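Local coordinates for protein delta-1-pyrroline-5-carboxylate dehydrogenase, mitochondrial (PDB 4E3X) that probably oxidises L-glutamate gamma-semialdehyde, formed from proline or ornithine by way of pyrroline-5-carboxylate, to L-glutamate with NAD+ as the electron acceptor, at residues Leu57-Cys66 / His89-Ala97; Leu337-Gln346 / Thr386-Ala394. All coordinates share one frame; numbering follows the deposited sequence.

Interaction 1: residues Leu57-Cys66 / His89-Ala97; sequences LKGQTEAIPC and HKVAKFCYA. Unlike the reference sequence in segment 57-66: Thr-61 (reference Met).
Glu-62 and Ala-63 run parallel to Ala-92 and Lys-93, tied by backbone bonds from Glu-62 N to Val-91 O (3.1 Å), Lys-93 N to Glu-62 O (2.8 Å) and Ile-64 N to Lys-93 O (2.7 Å). These are the two central strands of a four-stranded mixed sheet in this aldehyde dehydrogenase; strand 78-83 flanks 89-95 on its far side, where Val-91 and Ala-92 both face Gln-81 in a classic beta bulge. Before the strand, Leu-57 to Gln-60 form a type II turn, and Gly-59 suits its positive-phi corner. His-89 is held against this turn: with CG anti to the backbone N (chi1 -177°), the ring swings across and NE2 donates to Gln-60 O at 2.9 Å, the oxygen lying close to the ring plane, with Leu-57 O beside CE1 (3.3 Å), also at the ring edge. Val-91 CG1 sits over one ring face. A leucine at this position would probably leave Gln-60 O without its imidazole donor and the turn less firmly tied to the strand. A water also donates to Gln-60 O and to Val-91 O, bridging the two segments. Thr-61, which differs from the reference sequence, gives its OG1 proton to Lys-90 O (2.6 Å), while its CG2 lies against Lys-93. Ile-64 CD1 packs on the small methyl of Ala-92 at 3.8 Å, and Tyr-243 of helix 239-251 also packs on Ile-64. Farther along, a second water donates to Ile-64 O and accepts from Cys-95 N. Beyond it Cys-66 SG rests 3.9 Å from Ala-97 CB.

Interaction 2: residues Leu337-Gln346 / Thr386-Ala394; sequences LRSAFEYGGQ and TFFSAVIDA. With PRO (proline), chain J.
Phe-388 turns one ring face to the carbonyl of Phe-341, whose O stands 3.2 Å above the ring plane, offset toward the rim; Phe-387 CD2 lies in plane at the edge. Chi1 of 73° sets the ring of Phe-388 between its own backbone N and carbonyl carbon, and its CD2 comes 3.5 Å from Gly-344 CA, a close approach that suits glycine, as does the positive phi there. The Phe-387 ring offers its edge to Phe-341 CB and Arg-338 CA, and Glu-342 CG approaches CZ at 3.7 Å; Trp-557 of the second subunit meets the same ring edge-to-face. The aliphatic part of Glu-342 thus serves the hydrophobic contact, while its OE2 bonds to Tyr-559 of the second subunit. One water accepts from Tyr-343 N and donates to Phe-387 O. Gln-346 suits its place because its amide both gives and receives. OE1 accepts from Ile-392 N at 2.9 Å, though the bond is bent (138° at the hydrogen); NE2 donates to Tyr-343 O at 3.1 Å and to a second water that reaches Ala-390 O. The same NE2 lies 3.4 Å above the centre of the Tyr-343 ring. Next to Ile-392, Asp-393 accepts a weak hydrogen bond from the bound proline N and caps helix 394-409 through Ala-396 N. Gln-346 O accepts from Asn-211 ND2, the probable transition-state stabiliser, so this turn borders the active site. The contact joins the end of helix 329-341 to the loop preceding helix 394-409, and strands 428-436 and 452-458 back Phe-341.

How the interactions relate
Both segments of interaction 1 precede those of interaction 2 in the sequence, and the centres of the two contacts lie about 24 Å apart; the nearest atoms are about 9 Å from each other, without touching. Interaction 1 is a pairing within the small mixed sheet built from strands 62-68, 71-73, 78-83 and 89-95, with Phe-94 about 8 Å by side chain from Lys-233 of the NAD+ site. Interaction 2 instead joins a helix end to a loop, beside the larger mixed sheet containing strands 428-436 and 452-458, near the catalytic Cys-348. The first thus lies near the cofactor region, while the second connects the surroundings of the active site with the dimer interface.

Interaction 1: residues Leu57-Cys66 / His89-Ala97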
loop_
_atom_site.group_PDB
_atom_site.type_symbol
_atom_site.label_atom_id
_atom_site.label_comp_id
_atom_site.label_asym_id
_atom_site.label_seq_id
_atom_site.Cartn_x
_atom_site.Cartn_y
_atom_site.Cartn_z
ATOM N N LEU B 57 -6.758 37.941 17.186
ATOM C CA LEU B 57 -5.382 37.461 17.048
ATOM C C LEU B 57 -4.378 38.600 17.008
ATOM O O LEU B 57 -3.174 38.394 17.190
ATOM C CB LEU B 57 -5.225 36.623 15.780
ATOM C CG LEU B 57 -5.951 35.282 15.763
ATOM C CD1 LEU B 57 -5.742 34.592 14.431
ATOM C CD2 LEU B 57 -5.446 34.397 16.880
ATOM N N LYS B 58 -4.878 39.801 16.748
ATOM C CA LYS B 58 -4.023 40.968 16.624
ATOM C C LYS B 58 -3.281 41.219 17.928
ATOM O O LYS B 58 -3.889 41.328 18.993
ATOM C CB LYS B 58 -4.851 42.191 16.227
ATOM N N GLY B 59 -1.959 41.287 17.843
ATOM C CA GLY B 59 -1.139 41.522 19.015
ATOM C C GLY B 59 -1.045 40.353 19.984
ATOM O O GLY B 59 -0.454 40.496 21.049
ATOM N N GLN B 60 -1.585 39.193 19.618
ATOM C CA GLN B 60 -1.577 38.043 20.521
ATOM C C GLN B 60 -0.505 37.017 20.184
ATOM O O GLN B 60 -0.246 36.737 19.012
ATOM C CB GLN B 60 -2.932 37.335 20.496
ATOM C CG GLN B 60 -4.131 38.259 20.689
ATOM C CD GLN B 60 -4.316 38.711 22.128
ATOM O OE1 GLN B 60 -3.649 38.222 23.047
ATOM N NE2 GLN B 60 -5.232 39.653 22.330
ATOM N N THR B 61 0.089 36.438 21.223
ATOM C CA THR B 61 0.959 35.282 21.087
ATOM C C THR B 61 0.379 34.155 21.933
ATOM O O THR B 61 0.194 34.329 23.144
ATOM C CB THR B 61 2.367 35.568 21.629
ATOM O OG1 THR B 61 2.914 36.732 20.994
ATOM C CG2 THR B 61 3.287 34.371 21.401
ATOM N N GLU B 62 0.091 33.007 21.320
ATOM C CA GLU B 62 -0.343 31.842 22.089
ATOM C C GLU B 62 0.844 30.975 22.477
ATOM O O GLU B 62 1.644 30.621 21.622
ATOM C CB GLU B 62 -1.341 30.988 21.299
ATOM C CG GLU B 62 -1.924 29.870 22.151
ATOM C CD GLU B 62 -2.901 28.973 21.417
ATOM O OE1 GLU B 62 -3.045 29.107 20.188
ATOM O OE2 GLU B 62 -3.523 28.110 22.075
ATOM N N ALA B 63 0.938 30.623 23.758
ATOM C CA ALA B 63 1.951 29.679 24.225
ATOM C C ALA B 63 1.400 28.264 24.070
ATOM O O ALA B 63 0.492 27.851 24.804
ATOM C CB ALA B 63 2.329 29.961 25.675
ATOM N N ILE B 64 1.940 27.534 23.097
ATOM C CA ILE B 64 1.400 26.238 22.705
ATOM C C ILE B 64 2.321 25.133 23.219
ATOM O O ILE B 64 3.464 25.038 22.791
ATOM C CB ILE B 64 1.286 26.145 21.161
ATOM C CG1 ILE B 64 0.290 27.191 20.648
ATOM C CG2 ILE B 64 0.894 24.739 20.716
ATOM C CD1 ILE B 64 0.180 27.251 19.139
ATOM N N PRO B 65 1.825 24.292 24.143
ATOM C CA PRO B 65 2.665 23.228 24.702
ATOM C C PRO B 65 2.679 21.996 23.800
ATOM O O PRO B 65 1.862 21.882 22.884
ATOM C CB PRO B 65 1.939 22.881 26.000
ATOM C CG PRO B 65 0.491 23.036 25.612
ATOM C CD PRO B 65 0.460 24.257 24.698
ATOM N N CYS B 66 3.603 21.083 24.064
ATOM C CA CYS B 66 3.423 19.720 23.588
ATOM C C CYS B 66 2.296 19.106 24.421
ATOM O O CYS B 66 2.098 19.479 25.588
ATOM C CB CYS B 66 4.698 18.908 23.773
ATOM S SG CYS B 66 6.063 19.428 22.725
ATOM N N HIS B 89 5.397 40.167 14.482
ATOM C CA HIS B 89 4.325 39.533 15.247
ATOM C C HIS B 89 4.647 38.056 15.472
ATOM O O HIS B 89 4.614 37.253 14.546
ATOM C CB HIS B 89 2.978 39.692 14.517
ATOM C CG HIS B 89 1.799 39.130 15.260
ATOM N ND1 HIS B 89 0.562 38.979 14.668
ATOM C CD2 HIS B 89 1.659 38.697 16.538
ATOM C CE1 HIS B 89 -0.286 38.471 15.546
ATOM N NE2 HIS B 89 0.357 38.285 16.686
ATOM N N LYS B 90 4.966 37.706 16.710
ATOM C CA LYS B 90 5.120 36.311 17.084
ATOM C C LYS B 90 3.735 35.779 17.407
ATOM O O LYS B 90 3.161 36.128 18.436
ATOM C CB LYS B 90 6.036 36.190 18.299
ATOM C CG LYS B 90 7.468 36.606 18.016
ATOM C CD LYS B 90 8.272 36.731 19.299
ATOM C CE LYS B 90 9.744 36.954 19.014
ATOM N NZ LYS B 90 9.982 38.244 18.317
ATOM N N VAL B 91 3.183 34.957 16.519
ATOM C CA VAL B 91 1.810 34.497 16.702
ATOM C C VAL B 91 1.708 33.343 17.688
ATOM O O VAL B 91 0.659 33.117 18.294
ATOM C CB VAL B 91 1.125 34.141 15.358
ATOM C CG1 VAL B 91 1.297 35.282 14.359
ATOM C CG2 VAL B 91 1.668 32.829 14.791
ATOM N N ALA B 92 2.806 32.618 17.857
ATOM C CA ALA B 92 2.833 31.517 18.807
ATOM C C ALA B 92 4.233 31.335 19.364
ATOM O O ALA B 92 5.228 31.578 18.665
ATOM C CB ALA B 92 2.336 30.214 18.166
ATOM N N LYS B 93 4.284 30.925 20.629
ATOM C CA LYS B 93 5.501 30.467 21.279
ATOM C C LYS B 93 5.260 29.006 21.595
ATOM O O LYS B 93 4.280 28.666 22.250
ATOM C CB LYS B 93 5.744 31.241 22.575
ATOM C CG LYS B 93 7.009 30.799 23.299
ATOM C CD LYS B 93 7.375 31.705 24.461
ATOM C CE LYS B 93 6.466 31.492 25.638
ATOM N NZ LYS B 93 6.955 32.246 26.834
ATOM N N PHE B 94 6.131 28.136 21.103
ATOM C CA PHE B 94 5.951 26.707 21.315
ATOM C C PHE B 94 7.296 26.114 21.684
ATOM O O PHE B 94 8.250 26.851 21.908
ATOM C CB PHE B 94 5.280 26.031 20.097
ATOM C CG PHE B 94 6.101 26.052 18.830
ATOM C CD1 PHE B 94 6.817 24.929 18.445
ATOM C CD2 PHE B 94 6.117 27.167 17.998
ATOM C CE1 PHE B 94 7.558 24.922 17.275
ATOM C CE2 PHE B 94 6.859 27.174 16.819
ATOM C CZ PHE B 94 7.576 26.044 16.455
ATOM N N CYS B 95 7.375 24.797 21.784
ATOM C CA CYS B 95 8.656 24.181 22.077
ATOM C C CYS B 95 8.823 22.875 21.329
ATOM O O CYS B 95 7.855 22.227 20.942
ATOM C CB CYS B 95 8.837 23.956 23.582
ATOM S SG CYS B 95 7.692 22.770 24.319
ATOM N N TYR B 96 10.074 22.491 21.130
ATOM C CA TYR B 96 10.370 21.219 20.509
ATOM C C TYR B 96 10.432 20.123 21.569
ATOM O O TYR B 96 11.169 20.255 22.545
ATOM C CB TYR B 96 11.725 21.282 19.812
ATOM C CG TYR B 96 11.784 21.987 18.465
ATOM C CD1 TYR B 96 10.647 22.238 17.703
ATOM C CD2 TYR B 96 13.014 22.353 17.935
ATOM C CE1 TYR B 96 10.750 22.853 16.447
ATOM C CE2 TYR B 96 13.124 22.957 16.710
ATOM C CZ TYR B 96 12.001 23.207 15.967
ATOM O OH TYR B 96 12.156 23.811 14.736
ATOM N N ALA B 97 9.697 19.034 21.355
ATOM C CA ALA B 97 9.780 17.868 22.228
ATOM C C ALA B 97 11.206 17.337 22.180
ATOM O O ALA B 97 11.791 17.249 21.097
ATOM C CB ALA B 97 8.807 16.798 21.769
HETATM O O HOH W 1 -1.807 34.478 17.975
HETATM O O HOH W 2 4.976 23.116 21.610
#

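Interaction 2: residues Leu337-Gln346 / Thr386-Ala394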
loop_
_atom_site.group_PDB
_atom_site.type_symbol
_atom_site.label_atom_id
_atom_site.label_comp_id
_atom_site.label_asym_id
_atom_site.label_seq_id
_atom_site.Cartn_x
_atom_site.Cartn_y
_atom_site.Cartn_z
ATOM N N LEU B 337 -2.831 32.438 -13.954
ATOM C CA LEU B 337 -2.560 33.419 -12.909
ATOM C C LEU B 337 -2.937 32.873 -11.527
ATOM O O LEU B 337 -2.176 33.006 -10.566
ATOM C CB LEU B 337 -3.309 34.722 -13.189
ATOM C CG LEU B 337 -2.749 35.538 -14.351
ATOM C CD1 LEU B 337 -3.670 36.697 -14.650
ATOM C CD2 LEU B 337 -1.325 36.020 -14.052
ATOM N N ARG B 338 -4.103 32.244 -11.430
ATOM C CA ARG B 338 -4.520 31.657 -10.159
ATOM C C ARG B 338 -3.588 30.520 -9.736
ATOM O O ARG B 338 -3.114 30.483 -8.600
ATOM C CB ARG B 338 -5.958 31.150 -10.236
ATOM C CG ARG B 338 -7.009 32.236 -10.080
ATOM C CD ARG B 338 -8.374 31.611 -9.892
ATOM N NE ARG B 338 -9.384 32.596 -9.539
ATOM C CZ ARG B 338 -10.666 32.301 -9.362
ATOM N NH1 ARG B 338 -11.080 31.047 -9.509
ATOM N NH2 ARG B 338 -11.530 33.257 -9.043
ATOM N N SER B 339 -3.325 29.592 -10.648
ATOM C CA SER B 339 -2.525 28.434 -10.286
ATOM C C SER B 339 -1.102 28.824 -9.899
ATOM O O SER B 339 -0.532 28.274 -8.953
ATOM C CB SER B 339 -2.510 27.410 -11.412
ATOM O OG SER B 339 -1.701 26.311 -11.034
ATOM N N ALA B 340 -0.523 29.778 -10.621
ATOM C CA ALA B 340 0.858 30.155 -10.356
ATOM C C ALA B 340 1.035 31.013 -9.110
ATOM O O ALA B 340 2.067 30.921 -8.437
ATOM C CB ALA B 340 1.453 30.872 -11.555
ATOM N N PHE B 341 0.055 31.861 -8.814
ATOM C CA PHE B 341 0.273 32.919 -7.831
ATOM C C PHE B 341 -0.593 32.887 -6.570
ATOM O O PHE B 341 -0.249 33.543 -5.591
ATOM C CB PHE B 341 0.137 34.292 -8.507
ATOM C CG PHE B 341 1.103 34.517 -9.641
ATOM C CD1 PHE B 341 2.424 34.109 -9.536
ATOM C CD2 PHE B 341 0.690 35.136 -10.810
ATOM C CE1 PHE B 341 3.319 34.310 -10.578
ATOM C CE2 PHE B 341 1.579 35.346 -11.855
ATOM C CZ PHE B 341 2.894 34.934 -11.733
ATOM N N GLU B 342 -1.698 32.146 -6.571
ATOM C CA GLU B 342 -2.485 32.033 -5.341
ATOM C C GLU B 342 -1.624 31.440 -4.235
ATOM O O GLU B 342 -0.804 30.550 -4.483
ATOM C CB GLU B 342 -3.754 31.206 -5.556
ATOM C CG GLU B 342 -4.833 31.971 -6.308
ATOM C CD GLU B 342 -6.091 31.160 -6.535
ATOM O OE1 GLU B 342 -5.995 29.950 -6.828
ATOM O OE2 GLU B 342 -7.188 31.744 -6.411
ATOM N N TYR B 343 -1.804 31.956 -3.021
ATOM C CA TYR B 343 -0.952 31.621 -1.879
ATOM C C TYR B 343 0.538 31.734 -2.243
ATOM O O TYR B 343 1.384 30.972 -1.767
ATOM C CB TYR B 343 -1.321 30.258 -1.250
ATOM C CG TYR B 343 -0.630 30.023 0.081
ATOM C CD1 TYR B 343 -0.577 31.030 1.044
ATOM C CD2 TYR B 343 -0.029 28.803 0.376
ATOM C CE1 TYR B 343 0.068 30.839 2.254
ATOM C CE2 TYR B 343 0.616 28.604 1.589
ATOM C CZ TYR B 343 0.650 29.624 2.523
ATOM O OH TYR B 343 1.297 29.441 3.726
ATOM N N GLY B 344 0.853 32.707 -3.097
ATOM C CA GLY B 344 2.225 32.941 -3.508
ATOM C C GLY B 344 2.899 31.758 -4.182
ATOM O O GLY B 344 4.120 31.614 -4.088
ATOM N N GLY B 345 2.112 30.906 -4.837
ATOM C CA GLY B 345 2.649 29.728 -5.499
ATOM C C GLY B 345 3.158 28.657 -4.544
ATOM O O GLY B 345 3.849 27.726 -4.966
ATOM N N GLN B 346 2.823 28.783 -3.261
ATOM C CA GLN B 346 3.305 27.843 -2.252
ATOM C C GLN B 346 2.415 26.613 -2.144
ATOM O O GLN B 346 1.925 26.265 -1.061
ATOM C CB GLN B 346 3.414 28.544 -0.905
ATOM C CG GLN B 346 4.308 29.768 -0.953
ATOM C CD GLN B 346 4.347 30.476 0.380
ATOM O OE1 GLN B 346 5.359 30.440 1.084
ATOM N NE2 GLN B 346 3.232 31.103 0.752
ATOM N N THR B 386 -6.508 41.912 -1.173
ATOM C CA THR B 386 -5.231 41.247 -1.426
ATOM C C THR B 386 -5.404 39.986 -2.279
ATOM O O THR B 386 -6.234 39.133 -1.966
ATOM C CB THR B 386 -4.563 40.866 -0.079
ATOM O OG1 THR B 386 -4.250 42.062 0.650
ATOM C CG2 THR B 386 -3.303 40.065 -0.306
ATOM N N PHE B 387 -4.632 39.854 -3.356
ATOM C CA PHE B 387 -4.668 38.610 -4.122
ATOM C C PHE B 387 -3.845 37.526 -3.441
ATOM O O PHE B 387 -4.306 36.396 -3.294
ATOM C CB PHE B 387 -4.219 38.791 -5.575
ATOM C CG PHE B 387 -4.438 37.561 -6.417
ATOM C CD1 PHE B 387 -5.709 37.029 -6.566
ATOM C CD2 PHE B 387 -3.375 36.919 -7.029
ATOM C CE1 PHE B 387 -5.919 35.886 -7.325
ATOM C CE2 PHE B 387 -3.579 35.779 -7.795
ATOM C CZ PHE B 387 -4.851 35.263 -7.942
ATOM N N PHE B 388 -2.625 37.866 -3.034
ATOM C CA PHE B 388 -1.819 36.974 -2.199
ATOM C C PHE B 388 -0.858 37.797 -1.355
ATOM O O PHE B 388 -0.653 38.986 -1.623
ATOM C CB PHE B 388 -1.103 35.883 -3.022
ATOM C CG PHE B 388 0.075 36.365 -3.846
ATOM C CD1 PHE B 388 -0.095 36.821 -5.146
ATOM C CD2 PHE B 388 1.364 36.293 -3.337
ATOM C CE1 PHE B 388 1.004 37.223 -5.908
ATOM C CE2 PHE B 388 2.458 36.693 -4.091
ATOM C CZ PHE B 388 2.277 37.156 -5.378
ATOM N N SER B 389 -0.300 37.175 -0.323
ATOM C CA SER B 389 0.532 37.890 0.633
ATOM C C SER B 389 1.962 37.358 0.647
ATOM O O SER B 389 2.399 36.674 -0.283
ATOM C CB SER B 389 -0.084 37.810 2.034
ATOM O OG SER B 389 0.545 38.716 2.931
ATOM N N ALA B 390 2.685 37.697 1.706
ATOM C CA ALA B 390 4.060 37.268 1.891
ATOM C C ALA B 390 4.205 35.754 1.841
ATOM O O ALA B 390 3.278 35.018 2.187
ATOM C CB ALA B 390 4.556 37.774 3.218
ATOM N N VAL B 391 5.381 35.295 1.430
ATOM C CA VAL B 391 5.719 33.881 1.529
ATOM C C VAL B 391 6.016 33.531 2.988
ATOM O O VAL B 391 6.100 34.410 3.848
ATOM C CB VAL B 391 6.886 33.484 0.593
ATOM C CG1 VAL B 391 6.509 33.762 -0.866
ATOM C CG2 VAL B 391 8.177 34.211 0.977
ATOM N N ILE B 392 6.160 32.243 3.266
ATOM C CA ILE B 392 6.004 31.740 4.631
ATOM C C ILE B 392 7.078 32.149 5.643
ATOM O O ILE B 392 6.757 32.437 6.794
ATOM C CB ILE B 392 5.834 30.194 4.628
ATOM C CG1 ILE B 392 5.406 29.670 6.010
ATOM C CG2 ILE B 392 7.099 29.498 4.123
ATOM C CD1 ILE B 392 4.004 30.100 6.436
ATOM N N ASP B 393 8.342 32.165 5.232
ATOM C CA ASP B 393 9.418 32.414 6.176
ATOM C C ASP B 393 10.688 32.903 5.497
ATOM O O ASP B 393 10.753 33.034 4.270
ATOM C CB ASP B 393 9.687 31.192 7.083
ATOM C CG ASP B 393 10.207 29.969 6.329
ATOM O OD1 ASP B 393 10.506 30.049 5.121
ATOM O OD2 ASP B 393 10.316 28.906 6.970
ATOM N N ALA B 394 11.696 33.179 6.314
ATOM C CA ALA B 394 12.950 33.727 5.826
ATOM C C ALA B 394 13.650 32.788 4.852
ATOM O O ALA B 394 14.246 33.238 3.870
ATOM C CB ALA B 394 13.866 34.070 6.996
HETATM N N PRO J . 10.101 27.161 4.588
HETATM C CA PRO J . 11.284 26.371 4.941
HETATM C C PRO J . 12.257 26.261 3.772
HETATM O O PRO J . 12.073 26.906 2.736
HETATM C CB PRO J . 10.699 24.990 5.300
HETATM C CG PRO J . 9.208 25.077 5.014
HETATM C CD PRO J . 8.867 26.529 5.078
HETATM O OXT PRO J . 13.252 25.540 3.845
HETATM O O HOH W 3 -4.029 33.790 -2.707
HETATM O O HOH W 4 3.008 32.518 3.297
#